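Local structure of unsaturated glucuronyl hydrolase (Streptococcus agalactiae, 2ZZR) at residues Cys76-Tyr81 / Lys88-Ala93; Met63-Trp68 / Leu98-Arg103; Lys15-Ser20 / Asn280-Asp285. The protein hydrolyses unsaturated glycosaminoglycan disaccharides from chondroitin, hyaluronan and heparin, releasing the unsaturated uronic acid. All blocks are in the same frame, centred on the assembly; numbering follows the deposited sequence.

Interaction 1: residues Cys76-Tyr81 / Lys88-Ala93; sequences CLWLAY and KLKNIA
Segments 76-81 and 88-93 run nearly antiparallel, their axes 8.9 Å apart at closest approach and 156° between directions, and Y81 and L89 bring their backbones nearest, CA to CA 5.8 Å. No hydrogen bond joins the two helices directly; methyls, ring faces and one water do the work. The tightest fit is at W78, where A93 CB sits over the centre of the six-membered ring, 3.5 Å from its centroid and 16° off the normal, a CH-pi contact. W78 reaches it although its CB points away from the other helix: CG lies beside the backbone N (chi1 -74°), and the indole swings back across the gap. The far rim of that indole, at CZ3, also meets the CA and CG of K90. Helices 70-84 and 87-105, joined by a very short turn, form a helical hairpin in the alpha barrel of this glycoside hydrolase family 88 enzyme. On the side facing helix 25-46, L89 CD1 touches A80 CB at 3.7 Å and comes up against the backbone N of Y81, while L77 CD1 meets I92 CG2, also at 3.7 Å. Both L77 and L89 continue onto helix 25-46, where I43 touches each of them. At the partly exposed end, Y81 and K90 lie side by side and point the same way. K90 CB rests over one face of the phenol, offset toward the rim and 4.0 Å from the Y81 ring centroid. Extended all the way from CB, the lysine carries K90 NZ past the phenol to a water 2.8 Å away, and the same water hydrogen-bonds Y81 OH, bridging the two polar ends.

Interaction 2: residues Met63-Trp68 / Leu98-Arg103; sequences MDNTEW and LSFLNR
The amide of N65 stands almost upright on the ring of F100, planes 88° apart, with ND2 over the ring centre 3.5 Å above its plane. The R103 guanidinium carries N65 O and the CA of T66 over one face and takes E67 O at its edge. There R103 NH1 and NH2 grip the single E67 carbonyl oxygen end-on, at 3.0 Å from NH1 and 2.9 Å from NH2, with that oxygen in the guanidinium plane. The N65 amide is pinned at both ends. N65 ND2 gives a nearly straight bond (168°) to S99 OG at 2.9 Å, within the amide plane, whereas its OD1 receives R103 NH1 at 2.9 Å from above its carbonyl plane. CG anti to the N65 backbone N (chi1 -160°) reaches the amide out between serine and arginine, with the F100 ring face against it. R103, fully extended, also bonds I108 O through NE and A109 O through NH2. This buried guanidinium thus holds a loop that, at E67, borders the active-site region near D114. The loop leads from strand 59-63 into helix 70-84, whose N70 touches N65, F100 and R103, while helix 115-130 packs on F100 and R103 through Y119.

Interaction 3: residues Lys15-Ser20 / Asn280-Asp285; sequences KRFLNS and NRLPED. With SO4 (sulfate ion), chain D.
Direct hydrogen bonding across this contact comes from R16, whose NH2 reaches L282 O at 2.8 Å with an N-H...O angle of 150°, approaching from well above the carbonyl plane. The chain gets there by a bend at chi3 (-67°), which turns the guanidinium toward the 280-285 loop. Hydrogen bonds to the sulfate take the NE/NH2 edge, while L282 O uses the other N-H of NH2: sulfate O2 lies in the guanidinium plane and accepts from both R16 NE and NH2, 2.8 Å from each, with a weak third bond from NE to O1. The sulfate, probably from the crystallisation liquor, is also held by K286 NZ. A water and a backbone carbonyl take up NH1: the water accepts from it and donates to N280 OD1, and the carbonyl is that of L279. N280 itself is fastened to the N-terminal region, ND2 to E9 and S10 and OD1 to E12. Apolar contact is slight, with L282 CD1 at the edge of the F17 ring, 4.4 Å from CE1; R16 CG lies over one face of that ring. Short helix 15-18 thus sits against the loop between helices 265-280 and 304-318, while helix 328-346 touches F17 through A334 and L282 through M338.

Interactions 1 and 2 share helix 87-105: its first half pairs with helix 70-84 and its second half takes up the loop leading into that helix. Their centres are 16 Å apart and their nearest atoms about 5 Å. Interaction 2 lies closer to the active site, the E67 side chain being about 7 Å from that of the assigned nucleophile D114 and about 10 Å from that of the assigned proton donor D174; interaction 1 lies away from these sites. Interaction 3 is on the other side of the chain's centre from interaction 2, centres 40 Å apart, and ties the N-terminal region to the barrel; its L282 side chain is about 11 Å from that of R246, assigned to substrate binding.

Interaction 1: residues Cys76-Tyr81 / Lys88-Ala93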
loop_
_atom_site.group_PDB
_atom_site.type_symbol
_atom_site.label_atom_id
_atom_site.label_comp_id
_atom_site.label_asym_id
_atom_site.label_seq_id
_atom_site.Cartn_x
_atom_site.Cartn_y
_atom_site.Cartn_z
ATOM N N CYS A 76 -10.124 7.264 -0.384
ATOM C CA CYS A 76 -11.127 6.976 -1.423
ATOM C C CYS A 76 -11.929 8.241 -1.733
ATOM O O CYS A 76 -12.173 8.564 -2.904
ATOM C CB CYS A 76 -12.087 5.854 -0.999
ATOM S SG CYS A 76 -11.379 4.177 -0.980
ATOM N N LEU A 77 -12.329 8.953 -0.684
ATOM C CA LEU A 77 -13.083 10.202 -0.845
ATOM C C LEU A 77 -12.294 11.270 -1.609
ATOM O O LEU A 77 -12.845 11.920 -2.507
ATOM C CB LEU A 77 -13.539 10.748 0.512
ATOM C CG LEU A 77 -14.394 9.806 1.367
ATOM C CD1 LEU A 77 -14.789 10.491 2.673
ATOM C CD2 LEU A 77 -15.609 9.280 0.617
ATOM N N TRP A 78 -11.018 11.447 -1.263
ATOM C CA TRP A 78 -10.177 12.441 -1.942
ATOM C C TRP A 78 -9.934 12.068 -3.402
ATOM O O TRP A 78 -9.943 12.942 -4.275
ATOM C CB TRP A 78 -8.836 12.665 -1.229
ATOM C CG TRP A 78 -8.913 13.445 0.051
ATOM C CD1 TRP A 78 -8.408 13.074 1.266
ATOM C CD2 TRP A 78 -9.526 14.729 0.246
ATOM N NE1 TRP A 78 -8.660 14.047 2.204
ATOM C CE2 TRP A 78 -9.352 15.072 1.608
ATOM C CE3 TRP A 78 -10.214 15.619 -0.595
ATOM C CZ2 TRP A 78 -9.845 16.265 2.153
ATOM C CZ3 TRP A 78 -10.699 16.807 -0.054
ATOM C CH2 TRP A 78 -10.506 17.123 1.304
ATOM N N LEU A 79 -9.733 10.779 -3.673
ATOM C CA LEU A 79 -9.555 10.330 -5.054
ATOM C C LEU A 79 -10.798 10.624 -5.883
ATOM O O LEU A 79 -10.698 11.122 -7.006
ATOM C CB LEU A 79 -9.237 8.843 -5.108
ATOM C CG LEU A 79 -7.829 8.496 -4.633
ATOM C CD1 LEU A 79 -7.720 6.990 -4.565
ATOM C CD2 LEU A 79 -6.762 9.079 -5.569
ATOM N N ALA A 80 -11.961 10.318 -5.309
ATOM C CA ALA A 80 -13.246 10.607 -5.947
ATOM C C ALA A 80 -13.394 12.111 -6.185
ATOM O O ALA A 80 -13.860 12.537 -7.252
ATOM C CB ALA A 80 -14.394 10.080 -5.081
ATOM N N TYR A 81 -12.988 12.901 -5.192
ATOM C CA TYR A 81 -13.040 14.360 -5.268
ATOM C C TYR A 81 -12.173 14.915 -6.400
ATOM O O TYR A 81 -12.561 15.869 -7.077
ATOM C CB TYR A 81 -12.641 14.990 -3.931
ATOM C CG TYR A 81 -12.607 16.501 -3.954
ATOM C CD1 TYR A 81 -11.397 17.194 -3.904
ATOM C CD2 TYR A 81 -13.789 17.242 -4.045
ATOM C CE1 TYR A 81 -11.364 18.587 -3.934
ATOM C CE2 TYR A 81 -13.766 18.627 -4.077
ATOM C CZ TYR A 81 -12.555 19.292 -4.023
ATOM O OH TYR A 81 -12.526 20.664 -4.052
ATOM N N LYS A 88 -19.316 18.177 -1.849
ATOM C CA LYS A 88 -19.856 17.252 -0.847
ATOM C C LYS A 88 -18.792 16.256 -0.364
ATOM O O LYS A 88 -18.729 15.925 0.826
ATOM C CB LYS A 88 -21.059 16.489 -1.408
ATOM C CG LYS A 88 -21.771 15.601 -0.383
ATOM C CD LYS A 88 -22.433 14.388 -1.028
ATOM C CE LYS A 88 -23.773 14.740 -1.658
ATOM N NZ LYS A 88 -24.203 13.696 -2.633
ATOM N N LEU A 89 -17.966 15.785 -1.296
ATOM C CA LEU A 89 -16.876 14.864 -0.970
ATOM C C LEU A 89 -15.811 15.543 -0.119
ATOM O O LEU A 89 -15.347 14.976 0.871
ATOM C CB LEU A 89 -16.259 14.283 -2.245
ATOM C CG LEU A 89 -17.167 13.373 -3.073
ATOM C CD1 LEU A 89 -16.523 13.068 -4.406
ATOM C CD2 LEU A 89 -17.505 12.084 -2.339
ATOM N N LYS A 90 -15.432 16.757 -0.508
ATOM C CA LYS A 90 -14.480 17.554 0.250
ATOM C C LYS A 90 -14.990 17.816 1.666
ATOM O O LYS A 90 -14.229 17.733 2.633
ATOM C CB LYS A 90 -14.195 18.878 -0.466
ATOM C CG LYS A 90 -13.337 19.837 0.327
ATOM C CD LYS A 90 -13.165 21.153 -0.400
ATOM C CE LYS A 90 -12.341 22.125 0.426
ATOM N NZ LYS A 90 -11.912 23.295 -0.390
ATOM N N ASN A 91 -16.278 18.131 1.782
ATOM C CA ASN A 91 -16.884 18.371 3.085
ATOM C C ASN A 91 -16.694 17.207 4.050
ATOM O O ASN A 91 -16.254 17.409 5.184
ATOM C CB ASN A 91 -18.368 18.713 2.944
ATOM C CG ASN A 91 -18.593 20.130 2.461
ATOM O OD1 ASN A 91 -17.684 20.966 2.490
ATOM N ND2 ASN A 91 -19.816 20.414 2.023
ATOM N N ILE A 92 -17.010 15.997 3.600
ATOM C CA ILE A 92 -16.884 14.826 4.473
ATOM C C ILE A 92 -15.417 14.446 4.697
ATOM O O ILE A 92 -15.021 14.145 5.823
ATOM C CB ILE A 92 -17.762 13.616 4.020
ATOM C CG1 ILE A 92 -17.680 12.458 5.030
ATOM C CG2 ILE A 92 -17.417 13.154 2.603
ATOM C CD1 ILE A 92 -18.102 12.834 6.468
ATOM N N ALA A 93 -14.614 14.503 3.635
ATOM C CA ALA A 93 -13.191 14.167 3.735
ATOM C C ALA A 93 -12.448 15.120 4.673
ATOM O O ALA A 93 -11.593 14.694 5.457
ATOM C CB ALA A 93 -12.547 14.134 2.348
HETATM O O HOH W 1 -10.482 21.863 -2.387
#

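Interaction 2: residues Met63-Trp68 / Leu98-Arg103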
loop_
_atom_site.group_PDB
_atom_site.type_symbol
_atom_site.label_atom_id
_atom_site.label_comp_id
_atom_site.label_asym_id
_atom_site.label_seq_id
_atom_site.Cartn_x
_atom_site.Cartn_y
_atom_site.Cartn_z
ATOM N N MET A 63 -17.114 1.830 12.325
ATOM C CA MET A 63 -16.226 1.977 13.479
ATOM C C MET A 63 -15.715 3.404 13.663
ATOM O O MET A 63 -15.838 4.241 12.765
ATOM C CB MET A 63 -15.044 1.008 13.358
ATOM C CG MET A 63 -13.986 1.445 12.345
ATOM S SD MET A 63 -12.438 0.541 12.555
ATOM C CE MET A 63 -11.941 1.110 14.182
ATOM N N ASP A 64 -15.118 3.669 14.823
ATOM C CA ASP A 64 -14.535 4.975 15.096
ATOM C C ASP A 64 -13.114 5.078 14.529
ATOM O O ASP A 64 -12.670 4.192 13.787
ATOM C CB ASP A 64 -14.583 5.309 16.596
ATOM C CG ASP A 64 -13.766 4.345 17.457
ATOM O OD1 ASP A 64 -13.068 3.456 16.920
ATOM O OD2 ASP A 64 -13.820 4.489 18.697
ATOM N N ASN A 65 -12.419 6.161 14.871
ATOM C CA ASN A 65 -11.095 6.442 14.321
ATOM C C ASN A 65 -9.965 5.914 15.207
ATOM O O ASN A 65 -9.205 6.689 15.794
ATOM C CB ASN A 65 -10.930 7.947 14.052
ATOM C CG ASN A 65 -9.817 8.247 13.057
ATOM O OD1 ASN A 65 -9.100 7.346 12.617
ATOM N ND2 ASN A 65 -9.671 9.522 12.695
ATOM N N THR A 66 -9.851 4.589 15.284
ATOM C CA THR A 66 -8.884 3.955 16.187
ATOM C C THR A 66 -8.147 2.761 15.568
ATOM O O THR A 66 -7.397 2.074 16.259
ATOM C CB THR A 66 -9.562 3.478 17.499
ATOM O OG1 THR A 66 -10.576 2.522 17.184
ATOM C CG2 THR A 66 -10.175 4.653 18.271
ATOM N N GLU A 67 -8.353 2.510 14.278
ATOM C CA GLU A 67 -7.649 1.419 13.595
ATOM C C GLU A 67 -6.441 1.921 12.797
ATOM O O GLU A 67 -6.104 3.100 12.861
ATOM C CB GLU A 67 -8.604 0.616 12.702
ATOM C CG GLU A 67 -9.115 -0.695 13.333
ATOM C CD GLU A 67 -8.059 -1.783 13.429
ATOM O OE1 GLU A 67 -6.872 -1.503 13.165
ATOM O OE2 GLU A 67 -8.425 -2.928 13.784
ATOM N N TRP A 68 -5.779 1.019 12.072
ATOM C CA TRP A 68 -4.661 1.400 11.200
ATOM C C TRP A 68 -5.143 1.746 9.791
ATOM O O TRP A 68 -4.352 2.186 8.952
ATOM C CB TRP A 68 -3.596 0.287 11.130
ATOM C CG TRP A 68 -4.002 -0.970 10.387
ATOM C CD1 TRP A 68 -4.680 -2.042 10.899
ATOM C CD2 TRP A 68 -3.737 -1.286 9.011
ATOM N NE1 TRP A 68 -4.857 -3.000 9.932
ATOM C CE2 TRP A 68 -4.290 -2.564 8.762
ATOM C CE3 TRP A 68 -3.089 -0.611 7.963
ATOM C CZ2 TRP A 68 -4.225 -3.183 7.503
ATOM C CZ3 TRP A 68 -3.018 -1.228 6.709
ATOM C CH2 TRP A 68 -3.583 -2.505 6.492
ATOM N N LEU A 98 -10.162 16.561 10.235
ATOM C CA LEU A 98 -10.250 17.164 11.565
ATOM C C LEU A 98 -10.232 16.098 12.665
ATOM O O LEU A 98 -9.622 16.299 13.720
ATOM C CB LEU A 98 -11.477 18.075 11.679
ATOM C CG LEU A 98 -11.428 19.355 10.822
ATOM C CD1 LEU A 98 -12.713 20.177 10.978
ATOM C CD2 LEU A 98 -10.212 20.201 11.155
ATOM N N SER A 99 -10.878 14.965 12.388
ATOM C CA SER A 99 -10.843 13.794 13.263
ATOM C C SER A 99 -9.421 13.251 13.414
ATOM O O SER A 99 -8.999 12.900 14.515
ATOM C CB SER A 99 -11.777 12.700 12.736
ATOM O OG SER A 99 -11.664 11.506 13.497
ATOM N N PHE A 100 -8.685 13.171 12.305
ATOM C CA PHE A 100 -7.277 12.758 12.361
ATOM C C PHE A 100 -6.415 13.736 13.159
ATOM O O PHE A 100 -5.523 13.325 13.897
ATOM C CB PHE A 100 -6.712 12.524 10.951
ATOM C CG PHE A 100 -7.173 11.238 10.328
ATOM C CD1 PHE A 100 -8.119 11.240 9.309
ATOM C CD2 PHE A 100 -6.671 10.017 10.771
ATOM C CE1 PHE A 100 -8.559 10.053 8.734
ATOM C CE2 PHE A 100 -7.104 8.823 10.208
ATOM C CZ PHE A 100 -8.051 8.836 9.188
ATOM N N LEU A 101 -6.689 15.029 13.017
ATOM C CA LEU A 101 -6.014 16.038 13.821
ATOM C C LEU A 101 -6.308 15.829 15.308
ATOM O O LEU A 101 -5.403 15.908 16.143
ATOM C CB LEU A 101 -6.416 17.451 13.375
ATOM C CG LEU A 101 -5.707 18.649 14.029
ATOM C CD1 LEU A 101 -4.191 18.472 14.170
ATOM C CD2 LEU A 101 -6.023 19.922 13.255
ATOM N N ASN A 102 -7.569 15.554 15.634
ATOM C CA ASN A 102 -7.939 15.228 17.015
ATOM C C ASN A 102 -7.193 13.993 17.531
ATOM O O ASN A 102 -6.707 13.971 18.669
ATOM C CB ASN A 102 -9.445 15.006 17.139
ATOM C CG ASN A 102 -9.858 14.611 18.551
ATOM O OD1 ASN A 102 -10.037 13.429 18.853
ATOM N ND2 ASN A 102 -9.979 15.598 19.427
ATOM N N ARG A 103 -7.107 12.975 16.677
ATOM C CA ARG A 103 -6.467 11.709 17.029
ATOM C C ARG A 103 -4.985 11.870 17.389
ATOM O O ARG A 103 -4.508 11.266 18.359
ATOM C CB ARG A 103 -6.655 10.687 15.902
ATOM C CG ARG A 103 -6.183 9.287 16.268
ATOM C CD ARG A 103 -6.523 8.280 15.194
ATOM N NE ARG A 103 -5.960 6.967 15.509
ATOM C CZ ARG A 103 -6.082 5.888 14.743
ATOM N NH1 ARG A 103 -6.768 5.934 13.602
ATOM N NH2 ARG A 103 -5.518 4.749 15.126
#

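Interaction 3: residues Lys15-Ser20 / Asn280-Asp285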
loop_
_atom_site.group_PDB
_atom_site.type_symbol
_atom_site.label_atom_id
_atom_site.label_comp_id
_atom_site.label_asym_id
_atom_site.label_seq_id
_atom_site.Cartn_x
_atom_site.Cartn_y
_atom_site.Cartn_z
ATOM N N LYS A 15 4.550 -13.065 -23.187
ATOM C CA LYS A 15 3.404 -12.866 -24.079
ATOM C C LYS A 15 2.070 -12.884 -23.324
ATOM O O LYS A 15 1.094 -12.288 -23.774
ATOM C CB LYS A 15 3.392 -13.904 -25.209
ATOM C CG LYS A 15 4.549 -13.774 -26.192
ATOM C CD LYS A 15 4.517 -14.900 -27.231
ATOM C CE LYS A 15 5.819 -14.978 -28.023
ATOM N NZ LYS A 15 5.953 -13.861 -29.003
ATOM N N ARG A 16 2.050 -13.554 -22.172
ATOM C CA ARG A 16 0.875 -13.586 -21.292
ATOM C C ARG A 16 0.429 -12.174 -20.899
ATOM O O ARG A 16 -0.745 -11.944 -20.610
ATOM C CB ARG A 16 1.140 -14.453 -20.047
ATOM C CG ARG A 16 2.097 -13.867 -19.007
ATOM C CD ARG A 16 2.592 -14.921 -18.009
ATOM N NE ARG A 16 1.508 -15.407 -17.155
ATOM C CZ ARG A 16 1.484 -15.332 -15.825
ATOM N NH1 ARG A 16 2.509 -14.822 -15.152
ATOM N NH2 ARG A 16 0.429 -15.793 -15.163
ATOM N N PHE A 17 1.379 -11.236 -20.911
ATOM C CA PHE A 17 1.099 -9.823 -20.652
ATOM C C PHE A 17 1.074 -9.006 -21.949
ATOM O O PHE A 17 0.143 -8.239 -22.192
ATOM C CB PHE A 17 2.136 -9.238 -19.679
ATOM C CG PHE A 17 2.253 -9.991 -18.374
ATOM C CD1 PHE A 17 1.185 -10.033 -17.476
ATOM C CD2 PHE A 17 3.437 -10.633 -18.029
ATOM C CE1 PHE A 17 1.293 -10.713 -16.269
ATOM C CE2 PHE A 17 3.558 -11.318 -16.818
ATOM C CZ PHE A 17 2.481 -11.362 -15.937
ATOM N N LEU A 18 2.097 -9.190 -22.781
ATOM C CA LEU A 18 2.277 -8.390 -23.997
ATOM C C LEU A 18 1.150 -8.522 -25.030
ATOM O O LEU A 18 0.881 -7.581 -25.774
ATOM C CB LEU A 18 3.638 -8.691 -24.635
ATOM C CG LEU A 18 4.895 -8.200 -23.907
ATOM C CD1 LEU A 18 6.132 -8.840 -24.499
ATOM C CD2 LEU A 18 5.016 -6.678 -23.940
ATOM N N ASN A 19 0.488 -9.679 -25.059
ATOM C CA ASN A 19 -0.624 -9.926 -25.985
ATOM C C ASN A 19 -1.954 -9.290 -25.575
ATOM O O ASN A 19 -2.952 -9.418 -26.292
ATOM C CB ASN A 19 -0.838 -11.433 -26.188
ATOM C CG ASN A 19 0.244 -12.079 -27.037
ATOM O OD1 ASN A 19 1.158 -11.415 -27.531
ATOM N ND2 ASN A 19 0.141 -13.392 -27.214
ATOM N N SER A 20 -1.974 -8.611 -24.430
ATOM C CA SER A 20 -3.205 -8.023 -23.901
ATOM C C SER A 20 -3.588 -6.689 -24.527
ATOM O O SER A 20 -2.746 -5.983 -25.089
ATOM C CB SER A 20 -3.094 -7.843 -22.391
ATOM O OG SER A 20 -2.968 -9.095 -21.742
ATOM N N ASN A 280 5.571 -13.748 -11.969
ATOM C CA ASN A 280 5.770 -15.166 -12.292
ATOM C C ASN A 280 4.865 -16.107 -11.504
ATOM O O ASN A 280 4.677 -17.269 -11.888
ATOM C CB ASN A 280 7.236 -15.556 -12.098
ATOM C CG ASN A 280 8.124 -15.040 -13.213
ATOM O OD1 ASN A 280 7.642 -14.663 -14.276
ATOM N ND2 ASN A 280 9.427 -15.031 -12.977
ATOM N N ARG A 281 4.302 -15.598 -10.413
ATOM C CA ARG A 281 3.449 -16.406 -9.550
ATOM C C ARG A 281 1.968 -16.027 -9.613
ATOM O O ARG A 281 1.155 -16.521 -8.829
ATOM C CB ARG A 281 3.995 -16.404 -8.125
ATOM C CG ARG A 281 5.273 -17.222 -8.008
ATOM C CD ARG A 281 6.126 -16.832 -6.818
ATOM N NE ARG A 281 7.396 -17.570 -6.813
ATOM C CZ ARG A 281 8.443 -17.292 -7.593
ATOM N NH1 ARG A 281 8.401 -16.280 -8.456
ATOM N NH2 ARG A 281 9.548 -18.026 -7.501
ATOM N N LEU A 282 1.627 -15.165 -10.572
ATOM C CA LEU A 282 0.233 -14.828 -10.867
ATOM C C LEU A 282 -0.455 -15.958 -11.633
ATOM O O LEU A 282 0.170 -16.591 -12.488
ATOM C CB LEU A 282 0.142 -13.535 -11.689
ATOM C CG LEU A 282 0.549 -12.224 -11.008
ATOM C CD1 LEU A 282 0.420 -11.079 -11.994
ATOM C CD2 LEU A 282 -0.277 -11.948 -9.755
ATOM N N PRO A 283 -1.745 -16.209 -11.338
ATOM C CA PRO A 283 -2.513 -17.223 -12.068
ATOM C C PRO A 283 -3.017 -16.718 -13.419
ATOM O O PRO A 283 -2.658 -15.616 -13.842
ATOM C CB PRO A 283 -3.696 -17.481 -11.135
ATOM C CG PRO A 283 -3.941 -16.152 -10.517
ATOM C CD PRO A 283 -2.561 -15.566 -10.289
ATOM N N GLU A 284 -3.857 -17.518 -14.079
ATOM C CA GLU A 284 -4.346 -17.216 -15.427
ATOM C C GLU A 284 -4.950 -15.815 -15.590
ATOM O O GLU A 284 -4.675 -15.141 -16.586
ATOM C CB GLU A 284 -5.343 -18.293 -15.888
ATOM C CG GLU A 284 -5.469 -18.445 -17.405
ATOM C CD GLU A 284 -6.308 -17.357 -18.060
ATOM O OE1 GLU A 284 -7.267 -16.860 -17.423
ATOM O OE2 GLU A 284 -6.008 -16.999 -19.224
ATOM N N ASP A 285 -5.771 -15.381 -14.632
ATOM C CA ASP A 285 -6.412 -14.064 -14.715
ATOM C C ASP A 285 -5.542 -12.922 -14.160
ATOM O O ASP A 285 -6.003 -11.789 -14.040
ATOM C CB ASP A 285 -7.823 -14.075 -14.089
ATOM C CG ASP A 285 -7.814 -14.122 -12.560
ATOM O OD1 ASP A 285 -6.731 -14.144 -11.937
ATOM O OD2 ASP A 285 -8.922 -14.131 -11.975
HETATM S S SO4 D . -1.185 -17.522 -18.392
HETATM O O1 SO4 D . 0.097 -17.698 -19.073
HETATM O O2 SO4 D . -1.096 -16.439 -17.417
HETATM O O3 SO4 D . -2.220 -17.195 -19.370
HETATM O O4 SO4 D . -1.530 -18.754 -17.688
HETATM O O HOH W 2 5.172 -14.424 -15.916
#